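Local coordinates for protein (superoxide dismutase) (Sulfolobus acidocaldarius, PDB 1B06) that disproportionates toxic superoxide radicals into hydrogen peroxide and oxygen, using one iron ion bound in each subunit, at residues Lys7-Pro12 / Gly44-Leu49; His84-Asn89 / Ile166-Glu171; Val137-Asn142 / Ala161-Ile166. All coordinates share one frame; numbering follows the deposited sequence.

Interaction 1. Residues Lys7-Pro12 / Gly44-Leu49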
ATOM      1  N   LYS A   7     -25.882  10.691   3.739  1.00 29.65           N
ATOM      2  CA  LYS A   7     -25.991  11.608   2.615  1.00 30.48           C
ATOM      3  C   LYS A   7     -25.093  11.134   1.472  1.00 30.14           C
ATOM      4  O   LYS A   7     -24.095  10.450   1.694  1.00 30.51           O
ATOM      5  CB  LYS A   7     -25.586  13.017   3.047  1.00 42.88           C
ATOM      6  CG  LYS A   7     -25.701  14.062   1.945  1.00 60.74           C
ATOM      7  CD  LYS A   7     -26.835  15.042   2.218  1.00 75.30           C
ATOM      8  CE  LYS A   7     -27.274  15.760   0.945  1.00 82.95           C
ATOM      9  NZ  LYS A   7     -28.565  16.492   1.120  1.00 88.11           N
ATOM     10  N   ARG A   8     -25.460  11.485   0.245  1.00 26.25           N
ATOM     11  CA  ARG A   8     -24.676  11.093  -0.916  1.00 22.18           C
ATOM     12  C   ARG A   8     -23.895  12.284  -1.435  1.00 22.04           C
ATOM     13  O   ARG A   8     -24.161  13.422  -1.057  1.00 26.63           O
ATOM     14  CB  ARG A   8     -25.588  10.556  -2.015  1.00 20.72           C
ATOM     15  CG  ARG A   8     -26.444   9.375  -1.580  1.00 23.59           C
ATOM     16  CD  ARG A   8     -25.593   8.148  -1.272  1.00 26.47           C
ATOM     17  NE  ARG A   8     -26.406   6.953  -1.059  1.00 26.51           N
ATOM     18  CZ  ARG A   8     -27.087   6.701   0.054  1.00 28.64           C
ATOM     19  NH1 ARG A   8     -27.055   7.561   1.063  1.00 29.08           N
ATOM     20  NH2 ARG A   8     -27.809   5.592   0.156  1.00 23.91           N
ATOM     21  N   TYR A   9     -22.927  12.022  -2.303  1.00 21.59           N
ATOM     22  CA  TYR A   9     -22.104  13.085  -2.865  1.00 19.56           C
ATOM     23  C   TYR A   9     -22.701  13.614  -4.159  1.00 19.86           C
ATOM     24  O   TYR A   9     -23.383  12.889  -4.882  1.00 17.15           O
ATOM     25  CB  TYR A   9     -20.681  12.570  -3.126  1.00 21.13           C
ATOM     26  CG  TYR A   9     -19.907  12.291  -1.856  1.00 16.15           C
ATOM     27  CD1 TYR A   9     -19.346  13.332  -1.117  1.00 18.99           C
ATOM     28  CD2 TYR A   9     -19.784  10.993  -1.365  1.00 16.29           C
ATOM     29  CE1 TYR A   9     -18.685  13.088   0.086  1.00 17.12           C
ATOM     30  CE2 TYR A   9     -19.126  10.739  -0.162  1.00 13.51           C
ATOM     31  CZ  TYR A   9     -18.584  11.791   0.555  1.00 16.66           C
ATOM     32  OH  TYR A   9     -17.958  11.548   1.752  1.00 18.45           O
ATOM     33  N   GLU A  10     -22.438  14.884  -4.442  1.00 24.60           N
ATOM     34  CA  GLU A  10     -22.937  15.519  -5.650  1.00 27.40           C
ATOM     35  C   GLU A  10     -21.789  15.812  -6.603  1.00 26.97           C
ATOM     36  O   GLU A  10     -20.710  16.216  -6.179  1.00 30.10           O
ATOM     37  CB  GLU A  10     -23.656  16.821  -5.303  1.00 41.83           C
ATOM     38  CG  GLU A  10     -25.170  16.742  -5.450  1.00 66.65           C
ATOM     39  CD  GLU A  10     -25.905  17.414  -4.303  1.00 78.64           C
ATOM     40  OE1 GLU A  10     -25.577  18.579  -3.986  1.00 85.74           O
ATOM     41  OE2 GLU A  10     -26.810  16.775  -3.720  1.00 85.62           O
ATOM     42  N   PHE A  11     -22.026  15.595  -7.892  1.00 23.02           N
ATOM     43  CA  PHE A  11     -21.023  15.853  -8.914  1.00 23.48           C
ATOM     44  C   PHE A  11     -20.940  17.369  -9.110  1.00 22.94           C
ATOM     45  O   PHE A  11     -21.911  18.009  -9.514  1.00 21.11           O
ATOM     46  CB  PHE A  11     -21.424  15.162 -10.223  1.00 23.53           C
ATOM     47  CG  PHE A  11     -20.385  15.253 -11.313  1.00 25.52           C
ATOM     48  CD1 PHE A  11     -19.068  14.886 -11.073  1.00 19.14           C
ATOM     49  CD2 PHE A  11     -20.736  15.686 -12.590  1.00 26.06           C
ATOM     50  CE1 PHE A  11     -18.118  14.945 -12.081  1.00 18.53           C
ATOM     51  CE2 PHE A  11     -19.789  15.749 -13.604  1.00 22.92           C
ATOM     52  CZ  PHE A  11     -18.476  15.374 -13.345  1.00 19.28           C
ATOM     53  N   PRO A  12     -19.771  17.960  -8.826  1.00 21.48           N
ATOM     54  CA  PRO A  12     -19.588  19.405  -8.974  1.00 24.18           C
ATOM     55  C   PRO A  12     -19.488  19.867 -10.428  1.00 26.47           C
ATOM     56  O   PRO A  12     -19.312  19.058 -11.338  1.00 24.03           O
ATOM     57  CB  PRO A  12     -18.305  19.681  -8.193  1.00 22.12           C
ATOM     58  CG  PRO A  12     -17.526  18.414  -8.321  1.00 23.85           C
ATOM     59  CD  PRO A  12     -18.540  17.291  -8.365  1.00 19.06           C
ATOM     60  N   GLY A  44     -19.336   5.781  -8.001  1.00 19.31           N
ATOM     61  CA  GLY A  44     -18.795   4.651  -7.263  1.00 16.56           C
ATOM     62  C   GLY A  44     -18.953   4.816  -5.762  1.00 17.11           C
ATOM     63  O   GLY A  44     -19.301   3.877  -5.050  1.00 15.08           O
ATOM     64  N   ALA A  45     -18.703   6.027  -5.279  1.00 15.89           N
ATOM     65  CA  ALA A  45     -18.825   6.318  -3.863  1.00 17.04           C
ATOM     66  C   ALA A  45     -20.271   6.154  -3.406  1.00 19.00           C
ATOM     67  O   ALA A  45     -20.540   5.501  -2.396  1.00 18.52           O
ATOM     68  CB  ALA A  45     -18.347   7.742  -3.579  1.00 12.16           C
ATOM     69  N   ASN A  46     -21.197   6.742  -4.154  1.00 16.92           N
ATOM     70  CA  ASN A  46     -22.612   6.679  -3.802  1.00 15.83           C
ATOM     71  C   ASN A  46     -23.176   5.265  -3.822  1.00 15.53           C
ATOM     72  O   ASN A  46     -24.000   4.903  -2.980  1.00 17.41           O
ATOM     73  CB  ASN A  46     -23.416   7.589  -4.732  1.00 13.21           C
ATOM     74  CG  ASN A  46     -23.173   9.058  -4.452  1.00 13.81           C
ATOM     75  OD1 ASN A  46     -22.645   9.423  -3.399  1.00 17.15           O
ATOM     76  ND2 ASN A  46     -23.557   9.911  -5.392  1.00 17.13           N
ATOM     77  N   SER A  47     -22.727   4.460  -4.775  1.00 13.60           N
ATOM     78  CA  SER A  47     -23.203   3.090  -4.872  1.00 17.80           C
ATOM     79  C   SER A  47     -22.703   2.262  -3.687  1.00 20.64           C
ATOM     80  O   SER A  47     -23.361   1.312  -3.258  1.00 22.92           O
ATOM     81  CB  SER A  47     -22.741   2.463  -6.189  1.00 19.41           C
ATOM     82  OG  SER A  47     -21.556   1.715  -6.002  1.00 37.43           O
ATOM     83  N   LEU A  48     -21.536   2.620  -3.157  1.00 17.02           N
ATOM     84  CA  LEU A  48     -20.989   1.894  -2.019  1.00 16.32           C
ATOM     85  C   LEU A  48     -21.637   2.388  -0.735  1.00 16.98           C
ATOM     86  O   LEU A  48     -21.746   1.639   0.234  1.00 17.21           O
ATOM     87  CB  LEU A  48     -19.474   2.072  -1.936  1.00 11.80           C
ATOM     88  CG  LEU A  48     -18.657   1.202  -2.889  1.00 13.71           C
ATOM     89  CD1 LEU A  48     -17.201   1.592  -2.785  1.00 15.49           C
ATOM     90  CD2 LEU A  48     -18.843  -0.273  -2.553  1.00 10.71           C
ATOM     91  N   LEU A  49     -22.067   3.647  -0.732  1.00 16.78           N
ATOM     92  CA  LEU A  49     -22.731   4.218   0.436  1.00 17.69           C
ATOM     93  C   LEU A  49     -24.108   3.562   0.586  1.00 20.75           C
ATOM     94  O   LEU A  49     -24.607   3.380   1.698  1.00 22.62           O
ATOM     95  CB  LEU A  49     -22.882   5.729   0.273  1.00 13.29           C
ATOM     96  CG  LEU A  49     -21.654   6.579   0.627  1.00 17.52           C
ATOM     97  CD1 LEU A  49     -21.972   8.057   0.421  1.00 16.10           C
ATOM     98  CD2 LEU A  49     -21.247   6.330   2.067  1.00  9.94           C
TER

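Interaction 2. Residues His84-Asn89 / Ile166-Glu171. With FE (Fe (III) ion), chain G.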
ATOM      1  N   HIS A  84     -10.165  15.505  -7.017  1.00 12.45           N
ATOM      2  CA  HIS A  84     -10.416  16.067  -8.336  1.00 15.28           C
ATOM      3  C   HIS A  84     -11.132  17.405  -8.193  1.00 18.42           C
ATOM      4  O   HIS A  84     -10.903  18.328  -8.971  1.00 21.21           O
ATOM      5  CB  HIS A  84     -11.254  15.103  -9.177  1.00 15.65           C
ATOM      6  CG  HIS A  84     -10.437  14.070  -9.880  1.00 10.44           C
ATOM      7  ND1 HIS A  84     -10.103  12.868  -9.299  1.00 15.93           N
ATOM      8  CD2 HIS A  84      -9.824  14.089 -11.086  1.00 13.96           C
ATOM      9  CE1 HIS A  84      -9.315  12.192 -10.114  1.00 16.77           C
ATOM     10  NE2 HIS A  84      -9.130  12.911 -11.206  1.00 15.00           N
ATOM     11  N   ALA A  85     -11.986  17.505  -7.181  1.00 17.75           N
ATOM     12  CA  ALA A  85     -12.726  18.730  -6.925  1.00 15.26           C
ATOM     13  C   ALA A  85     -11.761  19.867  -6.597  1.00 15.39           C
ATOM     14  O   ALA A  85     -11.970  21.006  -7.008  1.00 18.92           O
ATOM     15  CB  ALA A  85     -13.697  18.519  -5.780  1.00 13.09           C
ATOM     16  N   ILE A  86     -10.706  19.563  -5.854  1.00 17.01           N
ATOM     17  CA  ILE A  86      -9.721  20.586  -5.513  1.00 15.82           C
ATOM     18  C   ILE A  86      -8.896  20.927  -6.758  1.00 17.44           C
ATOM     19  O   ILE A  86      -8.630  22.094  -7.046  1.00 20.13           O
ATOM     20  CB  ILE A  86      -8.760  20.092  -4.414  1.00 14.54           C
ATOM     21  CG1 ILE A  86      -9.530  19.865  -3.112  1.00 14.52           C
ATOM     22  CG2 ILE A  86      -7.654  21.110  -4.191  1.00 10.62           C
ATOM     23  CD1 ILE A  86      -8.803  18.975  -2.120  1.00 11.12           C
ATOM     24  N   TYR A  87      -8.504  19.885  -7.485  1.00 16.49           N
ATOM     25  CA  TYR A  87      -7.700  20.000  -8.697  1.00 13.43           C
ATOM     26  C   TYR A  87      -8.274  20.992  -9.715  1.00 18.04           C
ATOM     27  O   TYR A  87      -7.554  21.865 -10.206  1.00 14.31           O
ATOM     28  CB  TYR A  87      -7.563  18.609  -9.321  1.00 15.90           C
ATOM     29  CG  TYR A  87      -6.739  18.517 -10.588  1.00 12.24           C
ATOM     30  CD1 TYR A  87      -5.428  18.991 -10.636  1.00 15.99           C
ATOM     31  CD2 TYR A  87      -7.256  17.899 -11.723  1.00 15.51           C
ATOM     32  CE1 TYR A  87      -4.646  18.843 -11.798  1.00 16.63           C
ATOM     33  CE2 TYR A  87      -6.493  17.745 -12.882  1.00 16.25           C
ATOM     34  CZ  TYR A  87      -5.191  18.216 -12.916  1.00 16.75           C
ATOM     35  OH  TYR A  87      -4.445  18.050 -14.062  1.00 16.29           O
ATOM     36  N   TRP A  88      -9.566  20.867 -10.022  1.00 17.04           N
ATOM     37  CA  TRP A  88     -10.206  21.763 -10.985  1.00 16.81           C
ATOM     38  C   TRP A  88     -10.131  23.216 -10.531  1.00 16.12           C
ATOM     39  O   TRP A  88      -9.864  24.108 -11.330  1.00 20.29           O
ATOM     40  CB  TRP A  88     -11.677  21.397 -11.197  1.00 13.00           C
ATOM     41  CG  TRP A  88     -11.936  19.967 -11.585  1.00 15.28           C
ATOM     42  CD1 TRP A  88     -12.890  19.145 -11.062  1.00 14.90           C
ATOM     43  CD2 TRP A  88     -11.247  19.197 -12.581  1.00 16.45           C
ATOM     44  NE1 TRP A  88     -12.842  17.913 -11.666  1.00 19.59           N
ATOM     45  CE2 TRP A  88     -11.844  17.915 -12.602  1.00 18.33           C
ATOM     46  CE3 TRP A  88     -10.187  19.463 -13.457  1.00 19.62           C
ATOM     47  CZ2 TRP A  88     -11.414  16.897 -13.467  1.00 13.10           C
ATOM     48  CZ3 TRP A  88      -9.759  18.449 -14.319  1.00 18.01           C
ATOM     49  CH2 TRP A  88     -10.375  17.183 -14.315  1.00 19.06           C
ATOM     50  N   ASN A  89     -10.368  23.449  -9.246  1.00 14.76           N
ATOM     51  CA  ASN A  89     -10.342  24.796  -8.693  1.00 13.84           C
ATOM     52  C   ASN A  89      -8.930  25.321  -8.481  1.00 15.98           C
ATOM     53  O   ASN A  89      -8.718  26.533  -8.382  1.00 16.74           O
ATOM     54  CB  ASN A  89     -11.093  24.828  -7.366  1.00 17.76           C
ATOM     55  CG  ASN A  89     -12.590  24.759  -7.550  1.00 21.91           C
ATOM     56  OD1 ASN A  89     -13.172  25.578  -8.250  1.00 28.58           O
ATOM     57  ND2 ASN A  89     -13.221  23.778  -6.925  1.00 30.45           N
ATOM     58  N   ILE A 166      -3.163  22.654  -0.201  1.00 20.38           N
ATOM     59  CA  ILE A 166      -2.974  24.021  -0.690  1.00 14.29           C
ATOM     60  C   ILE A 166      -2.710  24.037  -2.200  1.00 19.15           C
ATOM     61  O   ILE A 166      -3.220  24.897  -2.922  1.00 16.62           O
ATOM     62  CB  ILE A 166      -1.780  24.713   0.018  1.00 16.40           C
ATOM     63  CG1 ILE A 166      -2.031  24.796   1.524  1.00 13.43           C
ATOM     64  CG2 ILE A 166      -1.569  26.110  -0.552  1.00 11.60           C
ATOM     65  CD1 ILE A 166      -3.302  25.544   1.896  1.00 16.05           C
ATOM     66  N   LEU A 167      -1.907  23.078  -2.659  1.00 16.92           N
ATOM     67  CA  LEU A 167      -1.539  22.946  -4.068  1.00 15.47           C
ATOM     68  C   LEU A 167      -1.575  21.465  -4.437  1.00 15.66           C
ATOM     69  O   LEU A 167      -1.213  20.614  -3.629  1.00 16.98           O
ATOM     70  CB  LEU A 167      -0.130  23.511  -4.291  1.00 15.12           C
ATOM     71  CG  LEU A 167       0.390  23.613  -5.731  1.00 17.63           C
ATOM     72  CD1 LEU A 167      -0.410  24.648  -6.501  1.00 17.63           C
ATOM     73  CD2 LEU A 167       1.867  23.993  -5.714  1.00 16.29           C
ATOM     74  N   ILE A 168      -2.000  21.149  -5.655  1.00 15.07           N
ATOM     75  CA  ILE A 168      -2.084  19.750  -6.053  1.00 12.89           C
ATOM     76  C   ILE A 168      -1.988  19.495  -7.554  1.00 13.00           C
ATOM     77  O   ILE A 168      -2.502  20.268  -8.362  1.00 15.81           O
ATOM     78  CB  ILE A 168      -3.405  19.139  -5.546  1.00 16.13           C
ATOM     79  CG1 ILE A 168      -3.448  17.640  -5.848  1.00 20.55           C
ATOM     80  CG2 ILE A 168      -4.581  19.855  -6.192  1.00 14.04           C
ATOM     81  CD1 ILE A 168      -4.430  16.880  -4.984  1.00 23.39           C
ATOM     82  N   VAL A 169      -1.330  18.397  -7.917  1.00 12.22           N
ATOM     83  CA  VAL A 169      -1.184  18.002  -9.316  1.00 12.60           C
ATOM     84  C   VAL A 169      -1.574  16.548  -9.470  1.00 11.40           C
ATOM     85  O   VAL A 169      -1.061  15.687  -8.751  1.00 10.70           O
ATOM     86  CB  VAL A 169       0.264  18.077  -9.830  1.00 13.95           C
ATOM     87  CG1 VAL A 169       0.257  18.526 -11.268  1.00 12.66           C
ATOM     88  CG2 VAL A 169       1.096  18.974  -8.963  1.00 21.26           C
ATOM     89  N   ASP A 170      -2.462  16.276 -10.417  1.00  7.33           N
ATOM     90  CA  ASP A 170      -2.905  14.915 -10.690  1.00 10.81           C
ATOM     91  C   ASP A 170      -1.825  14.267 -11.536  1.00 12.10           C
ATOM     92  O   ASP A 170      -1.409  14.835 -12.548  1.00 16.33           O
ATOM     93  CB  ASP A 170      -4.226  14.936 -11.466  1.00  9.91           C
ATOM     94  CG  ASP A 170      -4.860  13.561 -11.595  1.00  9.58           C
ATOM     95  OD1 ASP A 170      -4.219  12.540 -11.250  1.00  5.17           O
ATOM     96  OD2 ASP A 170      -6.018  13.504 -12.053  1.00 17.80           O
ATOM     97  N   GLU A 171      -1.367  13.085 -11.131  1.00 12.54           N
ATOM     98  CA  GLU A 171      -0.327  12.397 -11.883  1.00 10.68           C
ATOM     99  C   GLU A 171      -0.739  11.016 -12.372  1.00 12.03           C
ATOM    100  O   GLU A 171       0.108  10.188 -12.715  1.00 13.14           O
ATOM    101  CB  GLU A 171       0.959  12.313 -11.057  1.00 14.56           C
ATOM    102  CG  GLU A 171       1.777  13.605 -11.088  1.00 13.76           C
ATOM    103  CD  GLU A 171       3.132  13.450 -10.427  1.00 18.47           C
ATOM    104  OE1 GLU A 171       4.066  12.926 -11.077  1.00 15.50           O
ATOM    105  OE2 GLU A 171       3.262  13.851  -9.254  1.00 19.07           O
TER
HETATM  106 FE    FE G 322      -7.408  12.326 -12.432  1.00 18.06          FE
HETATM  107  O   HOH W   1      -6.724  11.107 -10.894  1.00 15.16           O

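Interaction 3. Residues Val137-Asn142 / Ala161-Ile166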
ATOM      1  N   VAL A 137       1.135  16.644  -3.588  1.00 10.96           N
ATOM      2  CA  VAL A 137       0.388  17.658  -2.869  1.00 11.91           C
ATOM      3  C   VAL A 137       1.246  18.517  -1.960  1.00 10.73           C
ATOM      4  O   VAL A 137       2.334  18.115  -1.553  1.00 15.95           O
ATOM      5  CB  VAL A 137      -0.695  16.968  -1.998  1.00 12.91           C
ATOM      6  CG1 VAL A 137      -1.631  17.986  -1.412  1.00 20.01           C
ATOM      7  CG2 VAL A 137      -1.467  15.958  -2.832  1.00 16.09           C
ATOM      8  N   LEU A 138       0.746  19.709  -1.658  1.00 11.86           N
ATOM      9  CA  LEU A 138       1.415  20.613  -0.735  1.00 14.57           C
ATOM     10  C   LEU A 138       0.398  20.863   0.373  1.00 15.12           C
ATOM     11  O   LEU A 138      -0.660  21.452   0.128  1.00 13.69           O
ATOM     12  CB  LEU A 138       1.781  21.940  -1.402  1.00 10.84           C
ATOM     13  CG  LEU A 138       2.516  22.871  -0.431  1.00 13.92           C
ATOM     14  CD1 LEU A 138       3.901  22.307  -0.158  1.00 17.01           C
ATOM     15  CD2 LEU A 138       2.620  24.272  -1.002  1.00 17.99           C
ATOM     16  N   TYR A 139       0.704  20.384   1.575  1.00 12.07           N
ATOM     17  CA  TYR A 139      -0.185  20.557   2.718  1.00 12.82           C
ATOM     18  C   TYR A 139       0.314  21.712   3.560  1.00 15.38           C
ATOM     19  O   TYR A 139       1.465  22.123   3.452  1.00 17.74           O
ATOM     20  CB  TYR A 139      -0.177  19.329   3.644  1.00 11.18           C
ATOM     21  CG  TYR A 139      -0.591  18.011   3.043  1.00 13.93           C
ATOM     22  CD1 TYR A 139      -1.933  17.724   2.797  1.00 14.26           C
ATOM     23  CD2 TYR A 139       0.359  17.028   2.760  1.00 12.93           C
ATOM     24  CE1 TYR A 139      -2.324  16.487   2.281  1.00 14.28           C
ATOM     25  CE2 TYR A 139      -0.017  15.790   2.247  1.00 15.56           C
ATOM     26  CZ  TYR A 139      -1.359  15.524   2.010  1.00 15.78           C
ATOM     27  OH  TYR A 139      -1.733  14.304   1.500  1.00 17.80           O
ATOM     28  N   TYR A 140      -0.560  22.232   4.406  1.00 13.64           N
ATOM     29  CA  TYR A 140      -0.153  23.273   5.323  1.00 17.96           C
ATOM     30  C   TYR A 140      -0.326  22.631   6.690  1.00 16.13           C
ATOM     31  O   TYR A 140      -1.434  22.230   7.046  1.00 15.14           O
ATOM     32  CB  TYR A 140      -1.041  24.507   5.237  1.00 15.02           C
ATOM     33  CG  TYR A 140      -0.758  25.451   6.380  1.00 15.53           C
ATOM     34  CD1 TYR A 140       0.521  25.979   6.562  1.00 15.78           C
ATOM     35  CD2 TYR A 140      -1.749  25.783   7.305  1.00 17.00           C
ATOM     36  CE1 TYR A 140       0.810  26.810   7.637  1.00 16.64           C
ATOM     37  CE2 TYR A 140      -1.470  26.617   8.386  1.00 17.98           C
ATOM     38  CZ  TYR A 140      -0.186  27.125   8.547  1.00 21.08           C
ATOM     39  OH  TYR A 140       0.107  27.946   9.614  1.00 25.29           O
ATOM     40  N   ASP A 141       0.765  22.505   7.438  1.00 16.82           N
ATOM     41  CA  ASP A 141       0.699  21.906   8.761  1.00 14.84           C
ATOM     42  C   ASP A 141       0.548  22.985   9.816  1.00 16.93           C
ATOM     43  O   ASP A 141       1.498  23.694  10.133  1.00 15.70           O
ATOM     44  CB  ASP A 141       1.954  21.085   9.043  1.00 17.26           C
ATOM     45  CG  ASP A 141       1.887  20.370  10.378  1.00 19.67           C
ATOM     46  OD1 ASP A 141       0.769  20.213  10.909  1.00 19.15           O
ATOM     47  OD2 ASP A 141       2.949  19.968  10.899  1.00 24.71           O
ATOM     48  N   ASN A 142      -0.656  23.098  10.355  1.00 19.39           N
ATOM     49  CA  ASN A 142      -0.965  24.090  11.374  1.00 28.50           C
ATOM     50  C   ASN A 142      -0.178  23.864  12.660  1.00 29.08           C
ATOM     51  O   ASN A 142       0.045  24.803  13.424  1.00 32.19           O
ATOM     52  CB  ASN A 142      -2.462  24.055  11.681  1.00 39.27           C
ATOM     53  CG  ASN A 142      -3.094  22.728  11.306  1.00 50.43           C
ATOM     54  OD1 ASN A 142      -3.527  22.532  10.168  1.00 57.19           O
ATOM     55  ND2 ASN A 142      -3.142  21.804  12.261  1.00 57.41           N
ATOM     56  N   ALA A 161      -2.926  12.843   7.839  1.00 16.45           N
ATOM     57  CA  ALA A 161      -4.233  13.054   8.461  1.00 14.00           C
ATOM     58  C   ALA A 161      -4.601  14.481   8.842  1.00 13.72           C
ATOM     59  O   ALA A 161      -3.817  15.186   9.466  1.00 14.36           O
ATOM     60  CB  ALA A 161      -4.374  12.146   9.687  1.00 12.63           C
ATOM     61  N   GLU A 162      -5.808  14.884   8.447  1.00 11.64           N
ATOM     62  CA  GLU A 162      -6.377  16.196   8.751  1.00 14.36           C
ATOM     63  C   GLU A 162      -5.796  17.454   8.104  1.00 15.83           C
ATOM     64  O   GLU A 162      -6.408  18.518   8.182  1.00 18.95           O
ATOM     65  CB  GLU A 162      -6.390  16.406  10.265  1.00 12.44           C
ATOM     66  CG  GLU A 162      -6.903  15.224  11.060  1.00 14.25           C
ATOM     67  CD  GLU A 162      -7.134  15.581  12.513  1.00 13.83           C
ATOM     68  OE1 GLU A 162      -6.170  15.996  13.189  1.00 19.22           O
ATOM     69  OE2 GLU A 162      -8.282  15.454  12.980  1.00 18.51           O
ATOM     70  N   LEU A 163      -4.635  17.357   7.469  1.00 15.33           N
ATOM     71  CA  LEU A 163      -4.035  18.542   6.868  1.00 15.39           C
ATOM     72  C   LEU A 163      -4.714  18.973   5.568  1.00 15.27           C
ATOM     73  O   LEU A 163      -5.049  18.143   4.724  1.00 16.41           O
ATOM     74  CB  LEU A 163      -2.542  18.304   6.620  1.00 10.64           C
ATOM     75  CG  LEU A 163      -1.675  17.941   7.830  1.00 13.05           C
ATOM     76  CD1 LEU A 163      -0.210  18.153   7.478  1.00 11.78           C
ATOM     77  CD2 LEU A 163      -2.061  18.790   9.030  1.00 12.09           C
ATOM     78  N   PRO A 164      -4.953  20.286   5.409  1.00 16.09           N
ATOM     79  CA  PRO A 164      -5.590  20.837   4.207  1.00 16.47           C
ATOM     80  C   PRO A 164      -4.640  20.892   3.015  1.00 16.05           C
ATOM     81  O   PRO A 164      -3.433  21.096   3.167  1.00 15.99           O
ATOM     82  CB  PRO A 164      -6.024  22.235   4.638  1.00 12.80           C
ATOM     83  CG  PRO A 164      -5.026  22.612   5.677  1.00 13.03           C
ATOM     84  CD  PRO A 164      -4.673  21.337   6.406  1.00 16.37           C
ATOM     85  N   VAL A 165      -5.202  20.709   1.828  1.00 15.71           N
ATOM     86  CA  VAL A 165      -4.436  20.735   0.595  1.00 16.37           C
ATOM     87  C   VAL A 165      -4.368  22.176   0.096  1.00 16.34           C
ATOM     88  O   VAL A 165      -5.391  22.843  -0.009  1.00 18.94           O
ATOM     89  CB  VAL A 165      -5.113  19.856  -0.470  1.00 16.06           C
ATOM     90  CG1 VAL A 165      -4.366  19.960  -1.786  1.00 17.95           C
ATOM     91  CG2 VAL A 165      -5.161  18.413   0.011  1.00 14.50           C
ATOM     92  N   ILE A 166      -3.163  22.654  -0.201  1.00 20.38           N
ATOM     93  CA  ILE A 166      -2.974  24.021  -0.690  1.00 14.29           C
ATOM     94  C   ILE A 166      -2.710  24.037  -2.200  1.00 19.15           C
ATOM     95  O   ILE A 166      -3.220  24.897  -2.922  1.00 16.62           O
ATOM     96  CB  ILE A 166      -1.780  24.713   0.018  1.00 16.40           C
ATOM     97  CG1 ILE A 166      -2.031  24.796   1.524  1.00 13.43           C
ATOM     98  CG2 ILE A 166      -1.569  26.110  -0.552  1.00 11.60           C
ATOM     99  CD1 ILE A 166      -3.302  25.544   1.896  1.00 16.05           C
TER

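Interaction 1. Residues Lys7-Pro12 / Gly44-Leu49
The extended, non-helical segment Lys7-Pro12 passes beside a turn of helix 27-57 and comes nearest at Arg8 and Asn46, whose CA atoms are 5.7 Å apart. This joins the N-terminal arm to the first long helix of the alpha-hairpin domain of iron/manganese superoxide dismutases. The Asn46 amide grips the backbone of one residue with both its ends: OD1 accepts from Tyr9 N at 2.8 Å in a nearly straight bond (168°), and ND2 gives a hydrogen to Tyr9 O at 3.0 Å, with the acceptor almost in the amide plane. The two bonds fix the rotation of the amide, which lies nearly coplanar with the Tyr9 ring and meets that ring at its edge through OD1. Ala45 CB and Leu49 CD1 also touch the ring, while Tyr9 OH reaches beyond the chain to a hydrogen bond with Asp141 of the second subunit. Arg8 bends at chi2 (-66°), which brings CD within 3.9 Å of Leu49 CB as the two side chains run past each other in opposite directions, the guanidinium set with one face against Leu49. Its charge pairs with Asp50, the next residue of the helix. Leu49 CD1, at the far end of its side chain, packs 3.4 Å from Lys7 O.

Interaction 2. Residues His84-Asn89 / Ile166-Glu171
Asp170 OD2 binds the iron at 1.9 Å, and His84 NE2 reaches the same ion from the helix at 2.2 Å. The two donor atoms stand 3.3 Å apart because they share the metal, not through a hydrogen bond. His33, His174 and a water 2.1 Å from the iron complete the five ligands. The imidazole and carboxylate planes are nearly perpendicular, 83° apart, and the ring is further steadied by a hydrogen bond from ND1 to Gly80 O within helix 67-89. Asp170 OD1 is hydrogen-bonded to Phe172, just past the segment. A metal held between the alpha-hairpin domain, which supplies His84, and the C-terminal domain, which supplies Asp170, is the hallmark of the iron/manganese superoxide dismutase fold; here the axes of helix 84-89 and strand 168-170 approach to 8.3 Å at 109°. Tyr87 packs on the Asp170 side chain. With CG anti to the backbone N (chi1 -179°), its ring swings toward the strand and takes Asp170 CB over one face in a CH-pi contact, 3.9 Å from the centroid. Ile168 O meets the edge of the same ring, and Tyr87 OH is hydrogen-bonded to Tyr187, which also bonds Asp170 O. Farther from the iron, two isoleucine side chains cross at about a right angle and touch through their branch methyls, Ile86 CG2 lying 3.9 Å from Ile168 CG2.

Interaction 3. Residues Val137-Asn142 / Ala161-Ile166
Leu138 O accepts from Ile166 N at 2.8 Å, while two residues further along one segment and two back along the other, the bond from Tyr140 N to Pro164 O is weak, at 3.3 Å. Between them Tyr139 and Val165 form an antiparallel, non-hydrogen-bonded pair with their side chains on the same face of the sheet. Pro164 O has a second neighbour in Tyr139 CA, a CA-H...O contact. Next along the chain, Ile166 and Leu167 both face Leu138 in a classic beta bulge, where the chain turns a corner. On the Tyr139 face, Val137 CG1 presses unusually close to Val165 CG1 (3.4 Å) and also lies over one face of the tyrosine ring. Leu163 CB packs against Tyr139 CD1 at 3.9 Å, and the two side chains cross at about a right angle; the leucine methyls continue to Asp141, CD2 approaching OD1 to 3.7 Å. That carboxylate is held by Ser144 and Glu143 of its own chain and by Lys82 and Tyr9 of the second subunit. Across the backbone from Tyr139, Tyr140 CB rests on Ile166 CG1 at 3.9 Å. Strand 134-140 is central in the three-stranded sheet, with strand 147-153 along its other edge, and helix 197-205 packs on Tyr140 and Ile166 through Leu204.

How the interactions relate
From the N terminus, interaction 1 closes a span of 31 residues that includes the first part of helix 27-57. Helix 67-89 follows, and its C-terminal end opens interaction 2, whose closure at 166-171 spans 76 residues and joins the alpha-hairpin and C-terminal domains. Interaction 3 falls within that span up to the shared Ile166, and its own 18-residue connection carries strand 147-153. The two meet along strand 165-170, through a probable hydrogen bond from Leu138 N to Leu167 O at 2.9 Å and where Ile168 CD1 packs on Val137 CG2 and Ile86 CD1 on Val165 CB. Interaction 1 lies apart, its centre about 19 Å from that of interaction 2, yet interactions 1 and 3 both contact the second subunit.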